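Local coordinates for 2,3-dimethylmalate lyase (Aspergillus niger, PDB 3FA4), which is a TIM-barrel lyase of the phosphoenolpyruvate phosphomutase family that carries a bound magnesium ion, at residues 41-46 against 235-240; 62-67 against 98-103; 85-90 against 102-107; 146-151 against 183-188. All blocks are in the same frame, centred on the assembly; numbering follows the deposited sequence.

Contact 1 (41-46 against 235-240)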
loop_
_atom_site.group_PDB
_atom_site.type_symbol
_atom_site.label_atom_id
_atom_site.label_comp_id
_atom_site.label_asym_id
_atom_site.label_seq_id
_atom_site.Cartn_x
_atom_site.Cartn_y
_atom_site.Cartn_z
ATOM N N ALA B 41 20.017 10.249 15.599
ATOM C CA ALA B 41 18.829 10.834 15.005
ATOM C C ALA B 41 18.963 10.658 13.510
ATOM O O ALA B 41 20.073 10.631 13.002
ATOM C CB ALA B 41 18.736 12.316 15.363
ATOM N N LEU B 42 17.840 10.512 12.803
ATOM C CA LEU B 42 17.886 10.438 11.372
ATOM C C LEU B 42 16.863 11.432 10.805
ATOM O O LEU B 42 15.959 11.896 11.505
ATOM C CB LEU B 42 17.568 9.040 10.896
ATOM C CG LEU B 42 18.257 7.809 11.441
ATOM C CD1 LEU B 42 17.411 6.596 11.147
ATOM C CD2 LEU B 42 19.751 7.682 10.922
ATOM N N TYR B 43 17.034 11.772 9.532
ATOM C CA TYR B 43 16.127 12.658 8.880
ATOM C C TYR B 43 15.667 11.941 7.640
ATOM O O TYR B 43 16.504 11.658 6.815
ATOM C CB TYR B 43 16.826 14.013 8.515
ATOM C CG TYR B 43 16.003 14.867 7.633
ATOM C CD1 TYR B 43 14.792 15.430 8.074
ATOM C CD2 TYR B 43 16.363 15.034 6.323
ATOM C CE1 TYR B 43 13.981 16.186 7.227
ATOM C CE2 TYR B 43 15.539 15.773 5.438
ATOM C CZ TYR B 43 14.374 16.324 5.887
ATOM O OH TYR B 43 13.657 17.050 4.987
ATOM N N MET B 44 14.355 11.707 7.484
ATOM C CA MET B 44 13.830 11.169 6.219
ATOM C C MET B 44 13.603 12.233 5.246
ATOM O O MET B 44 12.661 13.026 5.397
ATOM C CB MET B 44 12.512 10.438 6.421
ATOM C CG MET B 44 12.078 9.709 5.208
ATOM S SD MET B 44 10.427 9.055 5.297
ATOM C CE MET B 44 9.465 10.485 4.668
ATOM N N THR B 45 14.411 12.259 4.199
ATOM C CA THR B 45 14.264 13.272 3.167
ATOM C C THR B 45 13.143 12.913 2.174
ATOM O O THR B 45 13.025 11.749 1.738
ATOM C CB THR B 45 15.613 13.443 2.414
ATOM O OG1 THR B 45 15.415 14.096 1.158
ATOM C CG2 THR B 45 16.270 12.081 2.105
ATOM N N GLY B 46 12.337 13.896 1.774
ATOM C CA GLY B 46 11.267 13.624 0.857
ATOM C C GLY B 46 11.842 13.588 -0.550
ATOM O O GLY B 46 11.314 12.911 -1.377
ATOM N N ILE B 235 18.842 21.872 15.908
ATOM C CA ILE B 235 18.877 20.712 15.023
ATOM C C ILE B 235 19.600 21.114 13.767
ATOM O O ILE B 235 19.386 22.238 13.199
ATOM C CB ILE B 235 17.429 20.222 14.706
ATOM C CG1 ILE B 235 16.631 20.032 16.007
ATOM C CG2 ILE B 235 17.389 19.081 13.621
ATOM C CD1 ILE B 235 15.101 19.938 15.834
ATOM N N ILE B 236 20.463 20.197 13.331
ATOM C CA ILE B 236 21.001 20.232 11.964
ATOM C C ILE B 236 20.677 18.913 11.239
ATOM O O ILE B 236 20.776 17.815 11.820
ATOM C CB ILE B 236 22.556 20.561 11.982
ATOM C CG1 ILE B 236 23.071 20.980 10.585
ATOM C CG2 ILE B 236 23.339 19.373 12.582
ATOM C CD1 ILE B 236 24.527 21.516 10.610
ATOM N N ILE B 237 20.305 19.043 9.968
ATOM C CA ILE B 237 19.912 17.939 9.086
ATOM C C ILE B 237 20.756 18.042 7.876
ATOM O O ILE B 237 21.225 19.096 7.589
ATOM C CB ILE B 237 18.349 17.869 8.766
ATOM C CG1 ILE B 237 17.868 19.080 7.934
ATOM C CG2 ILE B 237 17.545 17.613 10.079
ATOM C CD1 ILE B 237 16.454 18.991 7.515
ATOM N N PHE B 238 21.051 16.927 7.223
ATOM C CA PHE B 238 21.858 16.937 6.048
ATOM C C PHE B 238 21.202 16.023 5.079
ATOM O O PHE B 238 21.666 14.910 4.955
ATOM C CB PHE B 238 23.293 16.378 6.276
ATOM C CG PHE B 238 24.031 16.960 7.451
ATOM C CD1 PHE B 238 23.932 16.375 8.717
ATOM C CD2 PHE B 238 24.902 18.037 7.284
ATOM C CE1 PHE B 238 24.622 16.898 9.783
ATOM C CE2 PHE B 238 25.594 18.551 8.363
ATOM C CZ PHE B 238 25.451 17.972 9.593
ATOM N N PRO B 239 20.181 16.484 4.331
ATOM C CA PRO B 239 19.340 15.635 3.519
ATOM C C PRO B 239 20.040 14.799 2.429
ATOM O O PRO B 239 19.494 13.781 1.943
ATOM C CB PRO B 239 18.376 16.659 2.859
ATOM C CG PRO B 239 18.405 17.846 3.669
ATOM C CD PRO B 239 19.749 17.904 4.258
ATOM N N PHE B 240 21.209 15.265 1.979
ATOM C CA PHE B 240 22.041 14.535 0.987
ATOM C C PHE B 240 23.247 13.709 1.496
ATOM O O PHE B 240 24.044 13.247 0.712
ATOM C CB PHE B 240 22.509 15.506 -0.047
ATOM C CG PHE B 240 21.582 15.639 -1.139
ATOM C CD1 PHE B 240 20.339 16.252 -0.925
ATOM C CD2 PHE B 240 21.921 15.163 -2.379
ATOM C CE1 PHE B 240 19.412 16.352 -1.934
ATOM C CE2 PHE B 240 21.040 15.250 -3.406
ATOM C CZ PHE B 240 19.762 15.854 -3.194
#
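Two side-chain torsions set this meeting: Tyr-43 swings its ring away from its own backbone N (chi1 170°), while Ile-237 turns CG1 into the space between its backbone N and carbonyl carbon (chi1 66°), which carries CD1 out toward the ring. The two residues lie on strands 42-44 and 235-238 of the parallel TIM-type barrel. Strand 20-25 runs between these strands in the sheet, so the side chains meet within the barrel rather than through a shared backbone edge, and no hydrogen bond joins the segments.

The main interaction is a CH-pi contact. Ile-237 CD1 sits almost squarely over one face of the Tyr-43 ring, 3.7 Å from the ring centroid and only 10° off its normal. Closer to the backbone, Ile-237 CG2 lies 4.0 Å from Tyr-43 CB, so the isoleucine follows the tyrosine from its root to its far ring atoms. Pro-239 adds a second apolar contact from an oblique direction, its CB reaching to 3.9 Å from Tyr-43 CE2. All four contributing residues are buried.

Beyond the two segments, the phenol oxygen of Tyr-43 is hydrogen-bonded to His-113 NE2, which fixes the polar end of a ring whose side chain comes within about 6 Å of the magnesium ion. Thr-45, which follows the strand, caps helix 46-54 by bonding its OG1 to Gly-48 N. With the hydroxyl turned to that task, its methyl faces the other segment, and Thr-45 CG2 lies 3.6 Å from Pro-239 O.

Contact 2 (62-67 against 98-103)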
loop_
_atom_site.group_PDB
_atom_site.type_symbol
_atom_site.label_atom_id
_atom_site.label_comp_id
_atom_site.label_asym_id
_atom_site.label_seq_id
_atom_site.Cartn_x
_atom_site.Cartn_y
_atom_site.Cartn_z
ATOM N N CYS B 62 4.943 11.987 -4.214
ATOM C CA CYS B 62 4.633 11.122 -3.115
ATOM C C CYS B 62 3.299 11.553 -2.479
ATOM O O CYS B 62 3.082 12.760 -2.185
ATOM C CB CYS B 62 5.745 11.152 -2.074
ATOM S SG CYS B 62 7.450 10.909 -2.727
ATOM N N THR B 63 2.415 10.563 -2.298
ATOM C CA THR B 63 1.176 10.714 -1.500
ATOM C C THR B 63 1.435 10.585 0.034
ATOM O O THR B 63 2.544 10.306 0.476
ATOM C CB THR B 63 0.155 9.711 -1.906
ATOM O OG1 THR B 63 0.671 8.422 -1.566
ATOM C CG2 THR B 63 -0.144 9.747 -3.483
ATOM N N LEU B 64 0.391 10.762 0.841
ATOM C CA LEU B 64 0.486 10.426 2.280
ATOM C C LEU B 64 0.955 8.945 2.472
ATOM O O LEU B 64 1.859 8.680 3.274
ATOM C CB LEU B 64 -0.863 10.661 2.992
ATOM C CG LEU B 64 -0.947 10.299 4.487
ATOM C CD1 LEU B 64 0.274 10.916 5.385
ATOM C CD2 LEU B 64 -2.323 10.682 4.949
ATOM N N ASN B 65 0.286 8.027 1.758
ATOM C CA ASN B 65 0.593 6.613 1.759
ATOM C C ASN B 65 2.108 6.327 1.574
ATOM O O ASN B 65 2.722 5.670 2.397
ATOM C CB ASN B 65 -0.178 5.939 0.639
ATOM C CG ASN B 65 -1.689 6.087 0.776
ATOM O OD1 ASN B 65 -2.204 7.186 0.869
ATOM N ND2 ASN B 65 -2.397 4.987 0.700
ATOM N N ASP B 66 2.697 6.803 0.475
ATOM C CA ASP B 66 4.149 6.618 0.280
ATOM C C ASP B 66 5.021 7.047 1.449
ATOM O O ASP B 66 5.926 6.325 1.869
ATOM C CB ASP B 66 4.637 7.376 -0.924
ATOM C CG ASP B 66 3.813 7.108 -2.172
ATOM O OD1 ASP B 66 3.212 6.021 -2.367
ATOM O OD2 ASP B 66 3.731 8.042 -2.957
ATOM N N MET B 67 4.766 8.274 1.893
ATOM C CA MET B 67 5.596 9.034 2.734
ATOM C C MET B 67 5.534 8.490 4.134
ATOM O O MET B 67 6.549 8.311 4.758
ATOM C CB MET B 67 5.090 10.486 2.631
ATOM C CG MET B 67 5.685 11.196 1.406
ATOM S SD MET B 67 7.438 11.731 1.641
ATOM C CE MET B 67 7.983 11.552 -0.017
ATOM N N ALA B 98 -4.384 16.524 9.835
ATOM C CA ALA B 98 -4.731 15.811 11.070
ATOM C C ALA B 98 -4.445 14.338 10.916
ATOM O O ALA B 98 -3.831 13.695 11.814
ATOM C CB ALA B 98 -6.229 15.982 11.359
ATOM N N ARG B 99 -4.953 13.814 9.798
ATOM C CA ARG B 99 -4.705 12.442 9.332
ATOM C C ARG B 99 -3.255 12.092 9.196
ATOM O O ARG B 99 -2.866 11.012 9.588
ATOM C CB ARG B 99 -5.410 12.174 8.008
ATOM C CG ARG B 99 -6.893 12.043 8.190
ATOM C CD ARG B 99 -7.640 11.502 6.941
ATOM N NE ARG B 99 -7.188 10.184 6.453
ATOM C CZ ARG B 99 -7.823 9.031 6.684
ATOM N NH1 ARG B 99 -8.899 9.008 7.444
ATOM N NH2 ARG B 99 -7.353 7.863 6.214
ATOM N N THR B 100 -2.460 12.991 8.616
ATOM C CA THR B 100 -1.000 12.814 8.470
ATOM C C THR B 100 -0.352 12.786 9.877
ATOM O O THR B 100 0.531 12.010 10.156
ATOM C CB THR B 100 -0.405 14.044 7.748
ATOM O OG1 THR B 100 -0.978 14.200 6.470
ATOM C CG2 THR B 100 1.184 14.010 7.671
ATOM N N THR B 101 -0.823 13.674 10.734
ATOM C CA THR B 101 -0.266 13.861 12.102
ATOM C C THR B 101 -0.490 12.574 12.904
ATOM O O THR B 101 0.424 12.105 13.504
ATOM C CB THR B 101 -0.881 15.103 12.768
ATOM O OG1 THR B 101 -0.611 16.269 11.955
ATOM C CG2 THR B 101 -0.343 15.357 14.195
ATOM N N GLU B 102 -1.716 12.023 12.840
ATOM C CA GLU B 102 -2.150 10.824 13.551
ATOM C C GLU B 102 -1.404 9.532 13.089
ATOM O O GLU B 102 -0.947 8.730 13.938
ATOM C CB GLU B 102 -3.683 10.646 13.393
ATOM C CG GLU B 102 -4.488 11.676 14.069
ATOM C CD GLU B 102 -5.852 11.934 13.417
ATOM O OE1 GLU B 102 -6.263 11.253 12.423
ATOM O OE2 GLU B 102 -6.539 12.848 13.923
ATOM N N GLN B 103 -1.364 9.330 11.766
ATOM C CA GLN B 103 -0.608 8.293 11.096
ATOM C C GLN B 103 0.917 8.346 11.315
ATOM O O GLN B 103 1.516 7.336 11.626
ATOM C CB GLN B 103 -0.915 8.334 9.607
ATOM C CG GLN B 103 -2.285 7.867 9.304
ATOM C CD GLN B 103 -2.517 7.677 7.874
ATOM O OE1 GLN B 103 -1.575 7.378 7.148
ATOM N NE2 GLN B 103 -3.781 7.791 7.428
#
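Leu-64 makes the whole contact from its side, reaching across to Thr-100 and Gln-103, one helical turn apart on the facing helix. The interaction is van der Waals throughout. With CG anti to the backbone N (chi1 177°), the leucine lays its branches against the facing helix: Leu-64 CD1 comes to 3.7 Å from Thr-100 OG1 and 3.8 Å from Thr-100 CA. On the Gln-103 side, Leu-64 CG stands 4.0 Å from Gln-103 OE1. Both partner side chains cross the leucine obliquely, and its second methyl, CD2, touches both of them.

Two polar atoms beside this leucine are engaged by other groups. Thr-100 OG1 is hydrogen-bonded to Met-96 O one turn back, and Gln-103 OE1 has a weak bond with Arg-68 NH1.

The pairing joins helices 64-75 and 94-107, two successive helices of the layer that surrounds a TIM barrel. Helix 64-75 starts with a capping box. Thr-63 N donates to Asp-66 OD2 over 2.9 Å, arriving from above the carboxylate plane, and Asp-66 N returns a nearly straight but weak bond of 3.3 Å to Thr-63 OG1.

Hydrogen bonds to another chain gather at the same helix start. Thr-63 OG1 bonds Asn-65 OD1 of the third subunit, while Asn-65 ND2 and Asp-66 OD1 exchange bonds with Asp-66 OD1 and Asn-65 ND2 of that chain.

Contact 3 (85-90 against 102-107). With MG (magnesium ion), chain N.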
loop_
_atom_site.group_PDB
_atom_site.type_symbol
_atom_site.label_atom_id
_atom_site.label_comp_id
_atom_site.label_asym_id
_atom_site.label_seq_id
_atom_site.Cartn_x
_atom_site.Cartn_y
_atom_site.Cartn_z
ATOM N N ALA B 85 10.893 13.469 9.862
ATOM C CA ALA B 85 10.416 13.133 8.544
ATOM C C ALA B 85 9.870 14.316 7.725
ATOM O O ALA B 85 9.103 15.126 8.195
ATOM C CB ALA B 85 9.354 12.101 8.667
ATOM N N ASP B 86 10.206 14.395 6.444
ATOM C CA ASP B 86 9.539 15.399 5.588
ATOM C C ASP B 86 8.012 15.079 5.624
ATOM O O ASP B 86 7.675 13.887 5.812
ATOM C CB ASP B 86 10.174 15.370 4.208
ATOM C CG ASP B 86 9.534 16.320 3.262
ATOM O OD1 ASP B 86 8.867 17.311 3.693
ATOM O OD2 ASP B 86 9.647 16.073 2.038
ATOM N N ALA B 87 7.104 16.090 5.585
ATOM C CA ALA B 87 5.649 15.847 5.452
ATOM C C ALA B 87 5.061 16.859 4.472
ATOM O O ALA B 87 3.845 17.094 4.470
ATOM C CB ALA B 87 4.875 15.941 6.803
ATOM N N ASP B 88 5.936 17.481 3.665
ATOM C CA ASP B 88 5.522 18.420 2.646
ATOM C C ASP B 88 4.520 19.452 3.177
ATOM O O ASP B 88 4.847 20.176 4.104
ATOM C CB ASP B 88 5.006 17.668 1.438
ATOM C CG ASP B 88 6.054 16.705 0.881
ATOM O OD1 ASP B 88 7.246 17.079 0.784
ATOM O OD2 ASP B 88 5.708 15.540 0.587
ATOM N N THR B 89 3.308 19.514 2.635
ATOM C CA THR B 89 2.356 20.562 3.024
ATOM C C THR B 89 1.230 19.896 3.805
ATOM O O THR B 89 0.158 20.489 4.036
ATOM C CB THR B 89 1.874 21.374 1.795
ATOM O OG1 THR B 89 0.967 20.608 0.973
ATOM C CG2 THR B 89 3.099 21.796 0.924
ATOM N N GLY B 90 1.446 18.629 4.181
ATOM C CA GLY B 90 0.386 17.887 4.892
ATOM C C GLY B 90 -0.681 17.247 4.036
ATOM O O GLY B 90 -1.635 16.740 4.569
ATOM N N GLU B 102 -1.716 12.023 12.840
ATOM C CA GLU B 102 -2.150 10.824 13.551
ATOM C C GLU B 102 -1.404 9.532 13.089
ATOM O O GLU B 102 -0.947 8.730 13.938
ATOM C CB GLU B 102 -3.683 10.646 13.393
ATOM C CG GLU B 102 -4.488 11.676 14.069
ATOM C CD GLU B 102 -5.852 11.934 13.417
ATOM O OE1 GLU B 102 -6.263 11.253 12.423
ATOM O OE2 GLU B 102 -6.539 12.848 13.923
ATOM N N GLN B 103 -1.364 9.330 11.766
ATOM C CA GLN B 103 -0.608 8.293 11.096
ATOM C C GLN B 103 0.917 8.346 11.315
ATOM O O GLN B 103 1.516 7.336 11.626
ATOM C CB GLN B 103 -0.915 8.334 9.607
ATOM C CG GLN B 103 -2.285 7.867 9.304
ATOM C CD GLN B 103 -2.517 7.677 7.874
ATOM O OE1 GLN B 103 -1.575 7.378 7.148
ATOM N NE2 GLN B 103 -3.781 7.791 7.428
ATOM N N TYR B 104 1.555 9.490 11.140
ATOM C CA TYR B 104 2.959 9.668 11.584
ATOM C C TYR B 104 3.171 9.354 13.062
ATOM O O TYR B 104 4.142 8.711 13.419
ATOM C CB TYR B 104 3.443 11.104 11.306
ATOM C CG TYR B 104 4.031 11.362 9.899
ATOM C CD1 TYR B 104 3.452 10.825 8.773
ATOM C CD2 TYR B 104 5.173 12.194 9.727
ATOM C CE1 TYR B 104 3.980 11.094 7.488
ATOM C CE2 TYR B 104 5.710 12.455 8.458
ATOM C CZ TYR B 104 5.094 11.890 7.365
ATOM O OH TYR B 104 5.599 12.121 6.146
ATOM N N SER B 105 2.286 9.813 13.934
ATOM C CA SER B 105 2.397 9.512 15.350
ATOM C C SER B 105 2.331 8.027 15.655
ATOM O O SER B 105 3.256 7.512 16.267
ATOM C CB SER B 105 1.308 10.243 16.119
ATOM O OG SER B 105 1.421 11.607 15.779
ATOM N N ARG B 106 1.231 7.354 15.259
ATOM C CA ARG B 106 1.102 5.867 15.341
ATOM C C ARG B 106 2.280 5.088 14.783
ATOM O O ARG B 106 2.616 4.067 15.307
ATOM C CB ARG B 106 -0.195 5.375 14.661
ATOM C CG ARG B 106 -1.424 5.806 15.398
ATOM C CD ARG B 106 -2.693 5.018 14.970
ATOM N NE ARG B 106 -2.935 5.050 13.527
ATOM C CZ ARG B 106 -3.739 5.936 12.964
ATOM N NH1 ARG B 106 -4.347 6.847 13.739
ATOM N NH2 ARG B 106 -3.959 5.908 11.645
ATOM N N SER B 107 2.869 5.549 13.676
ATOM C CA SER B 107 4.097 5.008 13.071
ATOM C C SER B 107 5.399 5.168 13.854
ATOM O O SER B 107 6.359 4.506 13.583
ATOM C CB SER B 107 4.332 5.682 11.759
ATOM O OG SER B 107 3.323 5.348 10.831
HETATM MG MG MG N . 9.177 17.696 0.542
HETATM O O HOH W 1 9.262 19.224 1.821
HETATM O O HOH W 2 9.376 16.095 -0.681
HETATM O O HOH W 3 11.394 17.970 0.229
#
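Tyr-104 OH donates a 2.7 Å hydrogen bond to Asp-86 O, reaching from helix 94-107 to the carbonyl of Asp-86. The hydroxyl oxygen lies in the carbonyl plane, with a C=O...donor angle of 146°, and the carbonyl oxygen in turn lies at the ring edge near the ring plane. Two alanine methyls meet the ring obliquely: Ala-85 CB comes to 3.7 Å from Tyr-104 CE2, and Ala-87 CB stands 3.9 Å from that same carbon. The backbone of Asp-86 is thus held by the helix, while its CB points away from the helix and its carboxylate binds the ion.

That carboxylate divides its work. Asp-86 OD2 binds the magnesium ion at 2.3 Å, whereas Asp-86 OD1 accepts from Asp-88 N at 2.9 Å, closing an Asx turn, and also from a metal-bound water. Asp-88 OD1 is a second ligand of the ion, at 2.0 Å, and three waters add to the coordination. Asp-88 itself sits in a type II' turn running from Ala-87 to Gly-90. Tyr-104 can therefore be read as a second-shell residue positioning a first-shell ligand, within a beta-alpha-beta unit whose strand delivers a DxD magnesium site on its C-terminal side, as expected of a TIM barrel.

Contact 4 (146-151 against 183-188)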
loop_
_atom_site.group_PDB
_atom_site.type_symbol
_atom_site.label_atom_id
_atom_site.label_comp_id
_atom_site.label_asym_id
_atom_site.label_seq_id
_atom_site.Cartn_x
_atom_site.Cartn_y
_atom_site.Cartn_z
ATOM N N GLN B 146 -3.434 20.597 16.962
ATOM C CA GLN B 146 -4.649 20.116 17.578
ATOM C C GLN B 146 -4.863 18.614 17.386
ATOM O O GLN B 146 -5.424 17.933 18.264
ATOM C CB GLN B 146 -5.849 20.890 17.069
ATOM C CG GLN B 146 -5.828 22.395 17.448
ATOM C CD GLN B 146 -6.913 23.157 16.698
ATOM O OE1 GLN B 146 -7.502 22.621 15.759
ATOM N NE2 GLN B 146 -7.162 24.384 17.086
ATOM N N ALA B 147 -4.399 18.093 16.262
ATOM C CA ALA B 147 -4.507 16.667 15.967
ATOM C C ALA B 147 -3.722 15.832 16.933
ATOM O O ALA B 147 -4.258 14.878 17.408
ATOM C CB ALA B 147 -4.057 16.360 14.515
ATOM N N ARG B 148 -2.452 16.169 17.188
ATOM C CA ARG B 148 -1.584 15.402 18.077
ATOM C C ARG B 148 -2.051 15.586 19.484
ATOM O O ARG B 148 -1.980 14.687 20.282
ATOM C CB ARG B 148 -0.110 15.812 17.929
ATOM C CG ARG B 148 0.263 17.050 18.726
ATOM C CD ARG B 148 1.754 17.455 18.548
ATOM N NE ARG B 148 2.062 18.672 19.297
ATOM C CZ ARG B 148 2.331 18.717 20.606
ATOM N NH1 ARG B 148 2.347 17.610 21.326
ATOM N NH2 ARG B 148 2.603 19.871 21.192
ATOM N N GLN B 149 -2.534 16.772 19.798
ATOM C CA GLN B 149 -3.258 17.031 21.065
ATOM C C GLN B 149 -4.490 16.108 21.337
ATOM O O GLN B 149 -4.714 15.630 22.447
ATOM C CB GLN B 149 -3.666 18.522 21.134
ATOM C CG GLN B 149 -2.532 19.439 21.767
ATOM C CD GLN B 149 -2.723 20.995 21.655
ATOM O OE1 GLN B 149 -3.728 21.529 21.134
ATOM N NE2 GLN B 149 -1.727 21.704 22.136
ATOM N N ARG B 150 -5.315 15.866 20.338
ATOM C CA ARG B 150 -6.427 14.946 20.461
ATOM C C ARG B 150 -6.002 13.555 20.872
ATOM O O ARG B 150 -6.635 12.922 21.670
ATOM C CB ARG B 150 -7.163 14.847 19.147
ATOM C CG ARG B 150 -8.403 15.636 19.025
ATOM C CD ARG B 150 -8.903 15.612 17.618
ATOM N NE ARG B 150 -9.038 16.945 17.089
ATOM C CZ ARG B 150 -8.688 17.337 15.887
ATOM N NH1 ARG B 150 -8.185 16.511 15.012
ATOM N NH2 ARG B 150 -8.891 18.584 15.561
ATOM N N ILE B 151 -4.924 13.076 20.288
ATOM C CA ILE B 151 -4.476 11.672 20.501
ATOM C C ILE B 151 -3.355 11.499 21.523
ATOM O O ILE B 151 -2.890 10.373 21.718
ATOM C CB ILE B 151 -4.172 10.930 19.173
ATOM C CG1 ILE B 151 -3.046 11.651 18.402
ATOM C CG2 ILE B 151 -5.494 10.757 18.383
ATOM C CD1 ILE B 151 -2.263 10.894 17.373
ATOM N N GLY B 183 1.428 27.075 17.941
ATOM C CA GLY B 183 1.847 25.893 18.651
ATOM C C GLY B 183 3.032 25.075 18.139
ATOM O O GLY B 183 3.451 24.150 18.823
ATOM N N ALA B 184 3.563 25.375 16.947
ATOM C CA ALA B 184 4.679 24.595 16.367
ATOM C C ALA B 184 5.866 24.589 17.343
ATOM O O ALA B 184 6.074 25.566 18.104
ATOM C CB ALA B 184 5.112 25.178 15.014
ATOM N N ASP B 185 6.656 23.508 17.309
ATOM C CA ASP B 185 7.697 23.328 18.350
ATOM C C ASP B 185 9.100 23.823 17.893
ATOM O O ASP B 185 9.993 24.117 18.706
ATOM C CB ASP B 185 7.797 21.847 18.783
ATOM C CG ASP B 185 6.472 21.266 19.230
ATOM O OD1 ASP B 185 6.019 21.658 20.307
ATOM O OD2 ASP B 185 5.903 20.362 18.543
ATOM N N VAL B 186 9.292 23.878 16.592
ATOM C CA VAL B 186 10.592 24.204 16.016
ATOM C C VAL B 186 10.335 25.043 14.786
ATOM O O VAL B 186 9.308 24.810 14.045
ATOM C CB VAL B 186 11.350 22.906 15.594
ATOM C CG1 VAL B 186 12.696 23.206 14.999
ATOM C CG2 VAL B 186 11.461 21.945 16.795
ATOM N N GLY B 187 11.225 26.009 14.546
ATOM C CA GLY B 187 11.218 26.738 13.260
ATOM C C GLY B 187 12.289 26.389 12.254
ATOM O O GLY B 187 13.425 26.162 12.605
ATOM N N PHE B 188 11.959 26.473 10.965
ATOM C CA PHE B 188 12.821 25.939 9.883
ATOM C C PHE B 188 12.737 26.982 8.741
ATOM O O PHE B 188 11.752 26.995 7.988
ATOM C CB PHE B 188 12.205 24.551 9.488
ATOM C CG PHE B 188 12.869 23.821 8.270
ATOM C CD1 PHE B 188 12.587 22.486 8.028
ATOM C CD2 PHE B 188 13.780 24.423 7.455
ATOM C CE1 PHE B 188 13.173 21.803 6.999
ATOM C CE2 PHE B 188 14.319 23.752 6.434
ATOM C CZ PHE B 188 13.999 22.431 6.194
HETATM O O HOH W 4 3.250 21.045 18.756
#
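Arg-148 and Asp-185 approach from opposite directions, yet their charged groups remain apart: NH2 of Arg-148 is 4.0 Å from OD1 of Asp-185, a long salt bridge. The guanidinium and carboxylate planes stand 62° to each other, and the oxygen lies well out of the guanidinium plane, so charge alone acts and no N-H points at it.

The closer fit is made through a water molecule. It accepts from Arg-148 NE at 2.7 Å and donates to Asp-185 OD2 at 2.7 Å and to Gly-183 O at 3.1 Å. Arg-148 reaches it with a chain extended from CG to NE. By contrast, the following residues of the helix, Gln-149 and Arg-150, are exposed to solvent and make no contact with the loop that leads into strand 186-189.

Each charged group has further partners: Arg-148 NH1 bonds Ser-153 O, while Asp-185 OD2 accepts from Val-157 N and OD1 forms a salt bridge with Arg-10 NH2. Two arginines thus gather round one carboxylate, which would tend to favour its ionised form. The chemistry implies that residues 146-151 and 183-188 meet through long-range charge attraction and one shared water, with little direct apolar contact.

Overall arrangement
All four contacts belong to one TIM-type barrel. Contact 1 lies nearest the chain's centre, about 4 Å from it, and spans the others in sequence, since contacts 2, 3 and 4 all fall between its two segments. Contacts 2 and 3 are neighbours, centres about 5 Å apart, and share helix 94-107 through Glu-102 and Gln-103. Contact 1 meets contact 3 in the sheet, where strands 42-44 and 83-86 are adjacent. Contact 4, about 11 Å from contact 3, comes later in the chain and packs Ile-151 on Glu-102 and Ser-105. Contact 1 thus lies in the barrel interior, contact 3 ties the magnesium-bearing strand to helix 94-107, and contacts 2 and 4 involve the outer helices 64-75, 94-107 and 134-151.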